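Local coordinates for protein 2-c-methyl-d-erythritol 2,4-cyclodiphosphate synthase (Plasmodium falciparum, PDB 4C81) that probably catalyses cyclisation of a cytidine-diphosphate-linked methylerythritol phosphate, with release of CMP, at zinc-containing sites of a trimer in the non-mevalonate isoprenoid pathway, at residues K42-G47 with Q126-S131; S58-D61 with Y66-I69. The protein carries 1 engineered substitution. All coordinates share one frame; numbering follows the deposited sequence. Where two conformers were deposited one is given.

Contacts 1 and 2 lie with their centres 12 Å apart and serve different parts of the catalytic machinery. Contact 1 backs the loop that holds the cytosine of one CDP, whereas contact 2 carries H67, one of three protein ligands of a zinc ion. These belong to separate sites: that zinc is 17.0 Å from N4, the nearest atom of the CDP at contact 1, while another CDP lies about 5 Å from the side chain of H67. K42 joins the contacts directly, its NZ sitting 3.0 Å from S60 O in a probable hydrogen bond. The loop 58-61 and helix segment 66-69 both fall, in sequence, between the two segments of contact 1.

Contact 1 (K42-G47 with Q126-S131); sequences KTLTLG and QVPKIS. With CDP (cytidine-5'-diphosphate), chain D.
L46 and I130 mark the closest approach of the two backbones, yet their CA atoms are still 9.1 Å apart, so the contact is made by side chains alone. Segment 42-47 is largely the extended strand 43-46; segment 126-131 is a loop that passes through a cis peptide bond before P128 and enters helix 130-145. L46 carries most of the packing. Its CG is anti to the backbone N (chi1 -160°), an extended course that sends CD2 across to the loop. There CD2 meets two groups: I130 CD1 at 3.6 Å and P128 CG at 3.9 Å. The L46 and I130 chains meet at about a right angle, and only the bent outer end of I130 touches the leucine. L44 makes a looser approach, its CD2 lying 4.4 Å from P128 CD, next to the same proline ring. Strand 43-46 pairs with 49-51 in a small antiparallel hairpin, and I51 of its second strand also packs against L44, L46 and P128. This hairpin thus covers one side of the cytidine-binding loop, whose polar backbone is turned to the ligand. I130 N donates to CDP N3 over 3.1 Å (142° at the hydrogen) and S131 N donates to CDP O2 over 3.0 Å (147°), while P128 O stands 2.8 Å from CDP N4. Main-chain atoms thus face three successive polar positions of the pyrimidine edge, two of them through hydrogen bonds, consistent with a site that recognises cytosine. The K129 chain lies over one face of the cytosine at its C2/O2 end, and its CE reaches the ribose, 3.6 Å from C1' of CDP. The pocket lies at a subunit interface: D81 of the second subunit also hydrogen-bonds this CDP, and T84 of that subunit packs on S131.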
loop_
_atom_site.group_PDB
_atom_site.type_symbol
_atom_site.label_atom_id
_atom_site.label_comp_id
_atom_site.label_asym_id
_atom_site.label_seq_id
_atom_site.Cartn_x
_atom_site.Cartn_y
_atom_site.Cartn_z
ATOM N N LYS A 42 25.074 -5.800 12.377
ATOM C CA LYS A 42 25.177 -6.721 11.252
ATOM C C LYS A 42 25.022 -5.971 9.928
ATOM O O LYS A 42 24.286 -4.988 9.851
ATOM C CB LYS A 42 24.105 -7.811 11.361
ATOM C CG LYS A 42 24.359 -9.035 10.485
ATOM C CD LYS A 42 23.107 -9.889 10.298
ATOM C CE LYS A 42 22.607 -10.492 11.606
ATOM N NZ LYS A 42 21.740 -9.555 12.376
ATOM N N THR A 43 25.713 -6.443 8.894
ATOM C CA THR A 43 25.613 -5.859 7.554
ATOM C C THR A 43 24.224 -6.099 6.948
ATOM O O THR A 43 23.713 -7.218 6.982
ATOM C CB THR A 43 26.704 -6.426 6.601
ATOM O OG1 THR A 43 26.565 -5.843 5.298
ATOM C CG2 THR A 43 26.604 -7.945 6.484
ATOM N N LEU A 44 23.624 -5.043 6.398
ATOM C CA LEU A 44 22.299 -5.131 5.767
ATOM C C LEU A 44 22.307 -6.021 4.524
ATOM O O LEU A 44 23.227 -5.960 3.706
ATOM C CB LEU A 44 21.790 -3.733 5.377
ATOM C CG LEU A 44 20.482 -3.651 4.572
ATOM C CD1 LEU A 44 19.300 -4.121 5.406
ATOM C CD2 LEU A 44 20.254 -2.234 4.062
ATOM N N THR A 45 21.269 -6.844 4.398
ATOM C CA THR A 45 20.993 -7.598 3.183
ATOM C C THR A 45 19.647 -7.124 2.652
ATOM O O THR A 45 18.693 -6.982 3.418
ATOM C CB THR A 45 20.917 -9.110 3.457
ATOM O OG1 THR A 45 22.117 -9.538 4.113
ATOM C CG2 THR A 45 20.741 -9.888 2.157
ATOM N N LEU A 46 19.581 -6.875 1.349
ATOM C CA LEU A 46 18.385 -6.323 0.717
ATOM C C LEU A 46 18.105 -7.073 -0.587
ATOM O O LEU A 46 18.878 -6.988 -1.546
ATOM C CB LEU A 46 18.583 -4.822 0.475
ATOM C CG LEU A 46 17.357 -3.936 0.253
ATOM C CD1 LEU A 46 16.394 -4.013 1.429
ATOM C CD2 LEU A 46 17.799 -2.499 0.026
ATOM N N GLY A 47 17.000 -7.818 -0.615
ATOM C CA GLY A 47 16.677 -8.688 -1.741
ATOM C C GLY A 47 17.778 -9.696 -2.016
ATOM O O GLY A 47 18.066 -10.013 -3.169
ATOM N N GLN A 126 16.468 6.344 1.994
ATOM C CA GLN A 126 17.421 7.325 1.471
ATOM C C GLN A 126 18.550 6.586 0.761
ATOM O O GLN A 126 18.915 6.924 -0.364
ATOM C CB GLN A 126 17.986 8.200 2.595
ATOM C CG GLN A 126 16.967 9.090 3.297
ATOM C CD GLN A 126 16.333 10.124 2.379
ATOM O OE1 GLN A 126 15.116 10.332 2.404
ATOM N NE2 GLN A 126 17.154 10.782 1.564
ATOM N N VAL A 127 19.088 5.573 1.436
ATOM C CA VAL A 127 20.115 4.689 0.884
ATOM C C VAL A 127 19.820 3.245 1.313
ATOM O O VAL A 127 19.181 3.025 2.343
ATOM C CB VAL A 127 21.528 5.105 1.353
ATOM C CG1 VAL A 127 21.898 6.466 0.779
ATOM C CG2 VAL A 127 21.612 5.123 2.870
ATOM N N PRO A 128 20.274 2.252 0.525
ATOM C CA PRO A 128 21.042 2.378 -0.704
ATOM C C PRO A 128 20.188 2.673 -1.929
ATOM O O PRO A 128 18.954 2.736 -1.844
ATOM C CB PRO A 128 21.693 0.999 -0.839
ATOM C CG PRO A 128 20.703 0.076 -0.249
ATOM C CD PRO A 128 20.025 0.837 0.861
ATOM N N LYS A 129 20.870 2.845 -3.059
ATOM C CA LYS A 129 20.243 3.133 -4.338
ATOM C C LYS A 129 19.814 1.812 -4.993
ATOM O O LYS A 129 20.632 1.075 -5.542
ATOM C CB LYS A 129 21.232 3.909 -5.229
ATOM C CG LYS A 129 20.686 5.192 -5.842
ATOM C CD LYS A 129 20.059 4.957 -7.195
ATOM C CE LYS A 129 19.675 6.267 -7.867
ATOM N NZ LYS A 129 20.863 7.093 -8.220
ATOM N N ILE A 130 18.525 1.507 -4.872
ATOM C CA ILE A 130 17.899 0.314 -5.452
ATOM C C ILE A 130 18.154 0.144 -6.954
ATOM O O ILE A 130 18.356 -0.976 -7.419
ATOM C CB ILE A 130 16.360 0.298 -5.192
ATOM C CG1 ILE A 130 16.053 0.226 -3.691
ATOM C CG2 ILE A 130 15.700 -0.884 -5.896
ATOM C CD1 ILE A 130 16.616 -1.002 -3.007
ATOM N N SER A 131 18.151 1.239 -7.710
ATOM C CA SER A 131 18.370 1.145 -9.161
ATOM C C SER A 131 19.760 0.588 -9.515
ATOM O O SER A 131 19.926 -0.027 -10.570
ATOM C CB SER A 131 18.123 2.492 -9.851
ATOM O OG SER A 131 19.110 3.441 -9.510
HETATM O O3B CDP D . 12.565 13.425 -5.970
HETATM P PB CDP D . 12.129 12.139 -6.855
HETATM O O1B CDP D . 10.537 12.222 -6.927
HETATM O O2B CDP D . 12.725 12.151 -8.216
HETATM O O3A CDP D . 12.436 10.802 -6.005
HETATM P PA CDP D . 13.805 10.534 -5.190
HETATM O O1A CDP D . 14.635 11.754 -5.092
HETATM O O2A CDP D . 13.432 9.813 -3.956
HETATM O "O5'" CDP D . 14.568 9.484 -6.139
HETATM C "C5'" CDP D . 14.569 9.608 -7.567
HETATM C "C4'" CDP D . 14.977 8.281 -8.211
HETATM O "O4'" CDP D . 16.172 7.819 -7.533
HETATM C "C3'" CDP D . 13.938 7.193 -7.947
HETATM O "O3'" CDP D . 12.916 7.218 -8.950
HETATM C "C2'" CDP D . 14.787 5.934 -8.067
HETATM O "O2'" CDP D . 14.964 5.584 -9.444
HETATM C "C1'" CDP D . 16.143 6.361 -7.481
HETATM N N1 CDP D . 16.256 5.829 -6.088
HETATM C C2 CDP D . 16.493 4.455 -5.899
HETATM O O2 CDP D . 16.603 3.700 -6.864
HETATM N N3 CDP D . 16.602 3.949 -4.603
HETATM C C4 CDP D . 16.476 4.773 -3.488
HETATM N N4 CDP D . 16.588 4.240 -2.274
HETATM C C5 CDP D . 16.247 6.134 -3.663
HETATM C C6 CDP D . 16.136 6.661 -4.950
#

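Contact 2 (S58-D61 with Y66-I69); sequences SHSD and YHSI. With ZN (zinc ion), chain B.
H67 and the side chains of S60 and D61 meet beside the zinc site of this YgbB-family enzyme, an Asp-His-His arrangement in which D15 and H17 supply the other two protein ligands. H67 ND1 binds the zinc ion at 2.1 Å and a water completes the four-ligand shell. The ND1-zinc-water angle is 103°, close to tetrahedral, but the modelled water sits unusually close to the metal, so its exact position is doubtful. The H67 side chain leaves helix 64-77 with CG anti to the carbonyl carbon (chi1 -58°), a torsion that carries the ring off the helix toward the metal and the preceding loop. Loop 58-61 meets the imidazole on the side away from its CB. S60 OG comes to the ring edge, near the ring plane, 3.6 Å from CE1. D61 approaches differently: its OD1 stands oblique to the ring, 3.1 Å from NE2 and 3.3 Å from CE1, and the carboxylate plane is turned by just 18° from that of the imidazole. These are side-chain contacts between well-separated backbones, for the CA atoms of D61 and H67 are 9.7 Å apart. The clear polar partner of NE2 is S98 OG, which is also hydrogen-bonded to D61 OD2. That shared serine ties the non-metal nitrogen of H67 to the aspartate, and probably helps to fix the rotation of the ring whose ND1 is already on zinc; the negative carboxylate alongside would be expected to polarise the imidazole. Farther out, D61 is itself steadied by the chain that leads into the helix: OD1, the oxygen nearer the ring, accepts a hydrogen bond from D63 N, closing an Asx turn.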
loop_
_atom_site.group_PDB
_atom_site.type_symbol
_atom_site.label_atom_id
_atom_site.label_comp_id
_atom_site.label_asym_id
_atom_site.label_seq_id
_atom_site.Cartn_x
_atom_site.Cartn_y
_atom_site.Cartn_z
ATOM N N SER A 58 19.011 -5.500 13.939
ATOM C CA SER A 58 17.919 -6.468 14.042
ATOM C C SER A 58 18.439 -7.827 14.496
ATOM O O SER A 58 19.619 -8.138 14.322
ATOM C CB SER A 58 17.226 -6.633 12.687
ATOM O OG SER A 58 16.951 -5.382 12.080
ATOM N N HIS A 59 17.550 -8.638 15.068
ATOM C CA HIS A 59 17.877 -10.024 15.406
ATOM C C HIS A 59 17.954 -10.855 14.124
ATOM O O HIS A 59 18.718 -11.819 14.044
ATOM C CB HIS A 59 16.833 -10.622 16.356
ATOM C CG HIS A 59 16.845 -10.017 17.726
ATOM N ND1 HIS A 59 17.968 -10.005 18.525
ATOM C CD2 HIS A 59 15.866 -9.419 18.445
ATOM C CE1 HIS A 59 17.683 -9.416 19.673
ATOM N NE2 HIS A 59 16.413 -9.051 19.650
ATOM N N SER A 60 17.154 -10.470 13.131
ATOM C CA SER A 60 17.161 -11.101 11.812
ATOM C C SER A 60 18.183 -10.418 10.897
ATOM O O SER A 60 18.890 -9.499 11.322
ATOM C CB SER A 60 15.764 -11.015 11.190
ATOM O OG SER A 60 15.447 -9.679 10.830
ATOM N N ASP A 61 18.246 -10.862 9.642
ATOM C CA ASP A 61 19.155 -10.280 8.643
ATOM C C ASP A 61 18.717 -8.899 8.127
ATOM O O ASP A 61 19.464 -8.238 7.405
ATOM C CB ASP A 61 19.356 -11.244 7.463
ATOM C CG ASP A 61 18.077 -11.507 6.676
ATOM O OD1 ASP A 61 17.023 -10.922 7.000
ATOM O OD2 ASP A 61 18.130 -12.312 5.724
ATOM N N TYR A 66 12.787 -9.406 1.158
ATOM C CA TYR A 66 12.413 -10.813 1.319
ATOM C C TYR A 66 11.294 -11.007 2.338
ATOM O O TYR A 66 10.369 -11.789 2.099
ATOM C CB TYR A 66 13.627 -11.674 1.707
ATOM C CG TYR A 66 14.553 -12.084 0.565
ATOM C CD1 TYR A 66 14.244 -11.820 -0.773
ATOM C CD2 TYR A 66 15.725 -12.786 0.831
ATOM C CE1 TYR A 66 15.088 -12.214 -1.801
ATOM C CE2 TYR A 66 16.573 -13.187 -0.194
ATOM C CZ TYR A 66 16.250 -12.897 -1.502
ATOM O OH TYR A 66 17.088 -13.295 -2.516
ATOM N N HIS A 67 11.371 -10.297 3.462
ATOM C CA HIS A 67 10.367 -10.431 4.515
ATOM C C HIS A 67 9.000 -9.929 4.043
ATOM O O HIS A 67 7.984 -10.599 4.253
ATOM C CB HIS A 67 10.788 -9.703 5.795
ATOM C CG HIS A 67 12.092 -10.175 6.362
ATOM N ND1 HIS A 67 12.733 -9.527 7.396
ATOM C CD2 HIS A 67 12.887 -11.217 6.020
ATOM C CE1 HIS A 67 13.863 -10.154 7.672
ATOM N NE2 HIS A 67 13.979 -11.183 6.853
ATOM N N SER A 68 8.969 -8.765 3.395
ATOM C CA SER A 68 7.699 -8.220 2.904
ATOM C C SER A 68 7.102 -9.088 1.792
ATOM O O SER A 68 5.888 -9.249 1.724
ATOM C CB SER A 68 7.859 -6.775 2.428
ATOM O OG SER A 68 8.634 -6.699 1.254
ATOM N N ILE A 69 7.950 -9.650 0.933
ATOM C CA ILE A 69 7.481 -10.588 -0.096
ATOM C C ILE A 69 6.809 -11.810 0.546
ATOM O O ILE A 69 5.712 -12.199 0.141
ATOM C CB ILE A 69 8.627 -11.036 -1.034
ATOM C CG1 ILE A 69 9.028 -9.894 -1.970
ATOM C CG2 ILE A 69 8.200 -12.245 -1.872
ATOM C CD1 ILE A 69 10.352 -10.113 -2.671
HETATM ZN ZN ZN B . 11.924 -8.014 8.536
HETATM O O HOH W 1 10.605 -8.856 9.468
#